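Local coordinates for mandelate racemase/muconate lactonizing protein (PDB 3VC5) that probably dehydrates D-glucarate to 5-dehydro-4-deoxy-D-glucarate, as a magnesium-dependent member of the mandelate racemase/muconate lactonizing enzyme family of the enolase superfamily, at residues His47-Leu52 with Glu424-Ser429; Trp244-Ser249 with Met273-Ala278. All blocks are in the same frame, centred on the assembly; numbering follows the deposited sequence.

Interaction 1: residues His47-Leu52 with Glu424-Ser429; sequences HQPWAL and EGYMRS. With PO4 (phosphate ion), chain B.
Q48 and Y426 lie where the two backbones come closest, their CA atoms 6.6 Å apart, at the point where the loop leading from strand 45-46 into strand 50-60 passes helix 423-430. The loop belongs to the N-terminal capping region of the enolase-superfamily fold, and the helix comes from the C-terminal part of the chain. Y426 carries the contact. With CG anti to the backbone N (chi1 -176°), its ring leaves the helix and reaches across to H47, Q48 and P49. P49 lays CD over one ring face, 4.2 Å from the centroid of the Y426 ring and 27° off its normal, a CH-pi contact that suits a proline, whose ring carbons next to nitrogen are slightly electron-poor. Q48 runs alongside in the opposite direction, its CG 3.6 Å from Y426 CB; the aliphatic part of glutamine packs here while OE1 accepts from the backbone N of D422. A tyrosine fits because its hydroxyl, beyond the hydrophobic ring, is hydrogen-bonded to H175. At the ring edge, H47 O lies 3.3 Å from Y426 CE2; this carbonyl is buried without a hydrogen-bond partner. The CB of H47 points away from the helix. ND1 of its imidazole is bonded to D37, which is likely to orient the ring, and the phosphate bound by NE2, probably from the crystallisation liquor, is also hydrogen-bonded to N42, H367, R421 and K211, a predicted proton acceptor. The bond from H47 NE2 to phosphate O1 is 2.9 Å and nearly straight at 174°, with O1 in the plane of the imidazole.

Interaction 2: residues Trp244-Ser249 with Met273-Ala278; sequences WTVETS and MARVAA
V246 sets CG1 anti to its own nitrogen (chi1 166°), while the R275 chain bends at chi3, and together these torsions bring the valine methyls against one face of the arginine's guanidinium. The two side chains cross at about a right angle. V246 CG1 sits 3.8 Å from the guanidinium plane of R275, displaced toward its rim, and V246 CG2 comes within 3.7 Å of R275 NH1. Covering one face of the guanidinium this way leaves its N-H groups, which lie in the plane, able to seek polar partners; NE has a long, weak ion pair with D271. Deeper in, V276 slides past V246 in the opposite direction, and V246 CG1 lies 3.9 Å from V276 CG2. The two helices, 246-255 and 270-277, are consecutive outer helices of the (beta/alpha)8-like barrel typical of this superfamily, with strand 262-264 between them, and V276 also rests on L284 of the following barrel strand. In place of V246, an alanine, lacking both methyls, would probably leave that face of the R275 guanidinium poorly supported and open a gap beside V276 CG2. S249 presents its CB to both V276 methyls, 3.6 Å from CG2 of that valine. A small residue suits a position where CB itself makes the contact, and its hydroxyl turns back to its own helix: S249 OG donates to T245 O at 2.7 Å, tilted 35° from the carbonyl plane, while S249 N reaches that oxygen from the opposite face. T245 is the N-cap, its OG1 accepting from T248 N at 3.1 Å in a nearly straight bond.

Interactions 1 and 2 lie 29 Å apart between centres, with nearest atoms about 14 Å apart, and do not touch. The chain between 47-52 and 424-429 includes both segments of interaction 2. Interaction 1 borders the active site: the H47 side chain is about 6 Å from that of K211 and about 9 Å from that of H338, the predicted proton acceptors. Interaction 2 is on the barrel's outer layer, a layer behind strands that end at magnesium-binding residues, although no magnesium is bound to this chain here: the side chains of S249 and D239 are about 11 Å apart, as are those of V276 and E264.

Interaction 1: residues His47-Leu52 with Glu424-Ser429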
loop_
_atom_site.group_PDB
_atom_site.type_symbol
_atom_site.label_atom_id
_atom_site.label_comp_id
_atom_site.label_asym_id
_atom_site.label_seq_id
_atom_site.Cartn_x
_atom_site.Cartn_y
_atom_site.Cartn_z
ATOM N N HIS A 47 26.249 -14.896 17.813
ATOM C CA HIS A 47 25.106 -14.627 18.688
ATOM C C HIS A 47 25.447 -14.927 20.147
ATOM O O HIS A 47 26.147 -15.901 20.437
ATOM C CB HIS A 47 23.932 -15.535 18.310
ATOM C CG HIS A 47 23.213 -15.129 17.062
ATOM N ND1 HIS A 47 21.872 -15.379 16.870
ATOM C CD2 HIS A 47 23.650 -14.506 15.935
ATOM C CE1 HIS A 47 21.505 -14.918 15.682
ATOM N NE2 HIS A 47 22.564 -14.370 15.101
ATOM N N GLN A 48 24.929 -14.091 21.055
ATOM C CA GLN A 48 25.134 -14.274 22.482
ATOM C C GLN A 48 24.243 -15.404 23.015
ATOM O O GLN A 48 23.306 -15.828 22.348
ATOM C CB GLN A 48 24.873 -12.974 23.235
ATOM C CG GLN A 48 25.964 -11.921 23.014
ATOM C CD GLN A 48 25.469 -10.525 23.294
ATOM O OE1 GLN A 48 24.586 -10.014 22.590
ATOM N NE2 GLN A 48 26.025 -9.895 24.323
ATOM N N PRO A 49 24.521 -15.871 24.236
ATOM C CA PRO A 49 23.754 -17.025 24.729
ATOM C C PRO A 49 22.272 -16.732 25.027
ATOM O O PRO A 49 21.453 -17.670 25.144
ATOM C CB PRO A 49 24.477 -17.415 26.040
ATOM C CG PRO A 49 25.739 -16.665 26.067
ATOM C CD PRO A 49 25.653 -15.502 25.106
ATOM N N TRP A 50 21.950 -15.457 25.190
ATOM C CA TRP A 50 20.560 -15.007 25.360
ATOM C C TRP A 50 20.208 -14.040 24.244
ATOM O O TRP A 50 20.991 -13.114 23.960
ATOM C CB TRP A 50 20.370 -14.284 26.691
ATOM C CG TRP A 50 20.662 -15.132 27.886
ATOM C CD1 TRP A 50 21.822 -15.136 28.639
ATOM C CD2 TRP A 50 19.800 -16.124 28.475
ATOM N NE1 TRP A 50 21.711 -16.055 29.668
ATOM C CE2 TRP A 50 20.488 -16.673 29.582
ATOM C CE3 TRP A 50 18.512 -16.591 28.178
ATOM C CZ2 TRP A 50 19.934 -17.676 30.383
ATOM C CZ3 TRP A 50 17.961 -17.580 28.969
ATOM C CH2 TRP A 50 18.673 -18.110 30.072
ATOM N N ALA A 51 19.037 -14.240 23.635
ATOM C CA ALA A 51 18.451 -13.278 22.710
ATOM C C ALA A 51 17.334 -12.554 23.478
ATOM O O ALA A 51 16.671 -13.151 24.329
ATOM C CB ALA A 51 17.894 -13.978 21.471
ATOM N N LEU A 52 17.162 -11.261 23.204
ATOM C CA LEU A 52 16.188 -10.429 23.918
ATOM C C LEU A 52 15.002 -10.109 22.990
ATOM O O LEU A 52 15.176 -9.918 21.778
ATOM C CB LEU A 52 16.861 -9.104 24.279
ATOM C CG LEU A 52 18.190 -9.205 25.054
ATOM C CD1 LEU A 52 18.763 -7.825 25.358
ATOM C CD2 LEU A 52 18.033 -10.027 26.340
ATOM N N GLU A 424 29.437 -8.403 18.138
ATOM C CA GLU A 424 30.853 -8.090 17.957
ATOM C C GLU A 424 31.629 -8.085 19.277
ATOM O O GLU A 424 32.745 -8.630 19.360
ATOM C CB GLU A 424 31.012 -6.751 17.224
ATOM C CG GLU A 424 32.439 -6.395 16.856
ATOM C CD GLU A 424 32.507 -5.024 16.219
ATOM O OE1 GLU A 424 31.926 -4.067 16.777
ATOM O OE2 GLU A 424 33.103 -4.898 15.141
ATOM N N GLY A 425 31.058 -7.456 20.299
ATOM C CA GLY A 425 31.676 -7.429 21.623
ATOM C C GLY A 425 31.821 -8.829 22.182
ATOM O O GLY A 425 32.847 -9.165 22.804
ATOM N N TYR A 426 30.797 -9.650 21.964
ATOM C CA TYR A 426 30.849 -11.039 22.430
ATOM C C TYR A 426 31.976 -11.781 21.682
ATOM O O TYR A 426 32.806 -12.481 22.304
ATOM C CB TYR A 426 29.487 -11.720 22.252
ATOM C CG TYR A 426 29.408 -13.145 22.786
ATOM C CD1 TYR A 426 29.918 -13.480 24.040
ATOM C CD2 TYR A 426 28.805 -14.143 22.030
ATOM C CE1 TYR A 426 29.827 -14.782 24.521
ATOM C CE2 TYR A 426 28.703 -15.437 22.497
ATOM C CZ TYR A 426 29.241 -15.759 23.735
ATOM O OH TYR A 426 29.119 -17.057 24.202
ATOM N N MET A 427 32.056 -11.613 20.361
ATOM C CA MET A 427 33.145 -12.268 19.630
ATOM C C MET A 427 34.514 -11.759 20.104
ATOM O O MET A 427 35.455 -12.533 20.241
ATOM C CB MET A 427 33.050 -12.091 18.108
ATOM C CG MET A 427 34.265 -12.703 17.378
ATOM S SD MET A 427 34.326 -14.504 17.581
ATOM C CE MET A 427 33.060 -14.938 16.391
ATOM N N ARG A 428 34.631 -10.450 20.314
ATOM C CA ARG A 428 35.881 -9.855 20.786
ATOM C C ARG A 428 36.343 -10.409 22.135
ATOM O O ARG A 428 37.540 -10.372 22.455
ATOM C CB ARG A 428 35.756 -8.330 20.852
ATOM C CG ARG A 428 35.863 -7.658 19.493
ATOM C CD ARG A 428 35.558 -6.164 19.583
ATOM N NE ARG A 428 35.940 -5.453 18.364
ATOM C CZ ARG A 428 35.634 -4.181 18.113
ATOM N NH1 ARG A 428 34.925 -3.475 18.992
ATOM N NH2 ARG A 428 36.029 -3.612 16.980
ATOM N N SER A 429 35.417 -10.929 22.936
ATOM C CA SER A 429 35.818 -11.488 24.224
ATOM C C SER A 429 36.674 -12.758 24.036
ATOM O O SER A 429 37.440 -13.147 24.935
ATOM C CB SER A 429 34.602 -11.739 25.124
ATOM O OG SER A 429 33.926 -12.940 24.768
HETATM P P PO4 B . 21.214 -12.568 12.385
HETATM O O1 PO4 B . 22.621 -12.960 12.620
HETATM O O2 PO4 B . 20.389 -13.556 13.181
HETATM O O3 PO4 B . 20.945 -11.206 12.872
HETATM O O4 PO4 B . 20.952 -12.655 10.969
#

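Interaction 2: residues Trp244-Ser249 with Met273-Ala278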
loop_
_atom_site.group_PDB
_atom_site.type_symbol
_atom_site.label_atom_id
_atom_site.label_comp_id
_atom_site.label_asym_id
_atom_site.label_seq_id
_atom_site.Cartn_x
_atom_site.Cartn_y
_atom_site.Cartn_z
ATOM N N TRP A 244 31.839 -8.691 1.864
ATOM C CA TRP A 244 32.734 -8.811 0.699
ATOM C C TRP A 244 32.918 -7.485 -0.030
ATOM O O TRP A 244 32.020 -6.625 -0.005
ATOM C CB TRP A 244 32.232 -9.842 -0.319
ATOM C CG TRP A 244 31.996 -11.222 0.245
ATOM C CD1 TRP A 244 32.536 -11.756 1.386
ATOM C CD2 TRP A 244 31.167 -12.245 -0.325
ATOM N NE1 TRP A 244 32.066 -13.049 1.574
ATOM C CE2 TRP A 244 31.246 -13.377 0.524
ATOM C CE3 TRP A 244 30.374 -12.319 -1.473
ATOM C CZ2 TRP A 244 30.557 -14.570 0.250
ATOM C CZ3 TRP A 244 29.686 -13.510 -1.739
ATOM C CH2 TRP A 244 29.788 -14.613 -0.879
ATOM N N THR A 245 34.053 -7.356 -0.716
ATOM C CA THR A 245 34.279 -6.259 -1.636
ATOM C C THR A 245 33.450 -6.488 -2.891
ATOM O O THR A 245 32.919 -7.586 -3.122
ATOM C CB THR A 245 35.756 -6.195 -2.062
ATOM O OG1 THR A 245 36.092 -7.390 -2.774
ATOM C CG2 THR A 245 36.658 -6.054 -0.853
ATOM N N VAL A 246 33.351 -5.462 -3.723
ATOM C CA VAL A 246 32.658 -5.600 -4.990
ATOM C C VAL A 246 33.327 -6.675 -5.878
ATOM O O VAL A 246 32.647 -7.566 -6.432
ATOM C CB VAL A 246 32.623 -4.227 -5.712
ATOM C CG1 VAL A 246 32.211 -4.382 -7.166
ATOM C CG2 VAL A 246 31.656 -3.279 -4.959
ATOM N N GLU A 247 34.641 -6.602 -5.990
ATOM C CA GLU A 247 35.416 -7.532 -6.797
ATOM C C GLU A 247 35.171 -8.970 -6.374
ATOM O O GLU A 247 34.876 -9.788 -7.174
ATOM C CB GLU A 247 36.909 -7.173 -6.725
ATOM C CG GLU A 247 37.731 -7.635 -7.944
ATOM C CD GLU A 247 39.281 -7.638 -7.769
ATOM O OE1 GLU A 247 39.928 -8.582 -8.245
ATOM O OE2 GLU A 247 39.852 -6.706 -7.185
ATOM N N THR A 248 35.272 -9.241 -5.088
ATOM C CA THR A 248 35.031 -10.587 -4.567
ATOM C C THR A 248 33.609 -11.054 -4.812
ATOM O O THR A 248 33.374 -12.226 -5.160
ATOM C CB THR A 248 35.410 -10.643 -3.076
ATOM O OG1 THR A 248 36.833 -10.497 -2.978
ATOM C CG2 THR A 248 34.983 -11.947 -2.426
ATOM N N SER A 249 32.657 -10.149 -4.597
ATOM C CA SER A 249 31.262 -10.489 -4.804
ATOM C C SER A 249 31.001 -10.946 -6.226
ATOM O O SER A 249 30.223 -11.877 -6.451
ATOM C CB SER A 249 30.343 -9.304 -4.494
ATOM O OG SER A 249 30.516 -8.909 -3.147
ATOM N N MET A 273 26.403 -2.587 -4.195
ATOM C CA MET A 273 25.417 -3.600 -4.553
ATOM C C MET A 273 24.979 -3.471 -6.012
ATOM O O MET A 273 24.848 -4.477 -6.725
ATOM C CB MET A 273 24.203 -3.486 -3.630
ATOM C CG MET A 273 24.535 -4.018 -2.238
ATOM S SD MET A 273 24.429 -5.816 -2.059
ATOM C CE MET A 273 22.670 -6.109 -2.324
ATOM N N ALA A 274 24.776 -2.237 -6.470
ATOM C CA ALA A 274 24.349 -2.015 -7.863
ATOM C C ALA A 274 25.444 -2.472 -8.842
ATOM O O ALA A 274 25.151 -3.053 -9.873
ATOM C CB ALA A 274 24.004 -0.569 -8.094
ATOM N N ARG A 275 26.690 -2.206 -8.511
ATOM C CA ARG A 275 27.805 -2.626 -9.344
ATOM C C ARG A 275 27.942 -4.114 -9.401
ATOM O O ARG A 275 28.201 -4.645 -10.439
ATOM C CB ARG A 275 29.095 -2.020 -8.877
ATOM C CG ARG A 275 29.081 -0.550 -8.956
ATOM C CD ARG A 275 30.419 0.006 -9.024
ATOM N NE ARG A 275 31.158 0.057 -7.799
ATOM C CZ ARG A 275 32.406 -0.373 -7.682
ATOM N NH1 ARG A 275 33.043 -0.274 -6.559
ATOM N NH2 ARG A 275 33.033 -0.921 -8.690
ATOM N N VAL A 276 27.760 -4.782 -8.273
ATOM C CA VAL A 276 27.764 -6.255 -8.269
ATOM C C VAL A 276 26.591 -6.806 -9.082
ATOM O O VAL A 276 26.759 -7.729 -9.907
ATOM C CB VAL A 276 27.750 -6.810 -6.816
ATOM C CG1 VAL A 276 27.555 -8.345 -6.789
ATOM C CG2 VAL A 276 29.035 -6.404 -6.081
ATOM N N ALA A 277 25.400 -6.242 -8.874
ATOM C CA ALA A 277 24.201 -6.803 -9.488
ATOM C C ALA A 277 24.298 -6.830 -11.009
ATOM O O ALA A 277 23.784 -7.736 -11.671
ATOM C CB ALA A 277 22.963 -6.040 -9.053
ATOM N N ALA A 278 24.950 -5.815 -11.562
ATOM C CA ALA A 278 25.100 -5.670 -13.002
ATOM C C ALA A 278 26.040 -6.722 -13.589
ATOM O O ALA A 278 26.065 -6.933 -14.815
ATOM C CB ALA A 278 25.607 -4.257 -13.328
#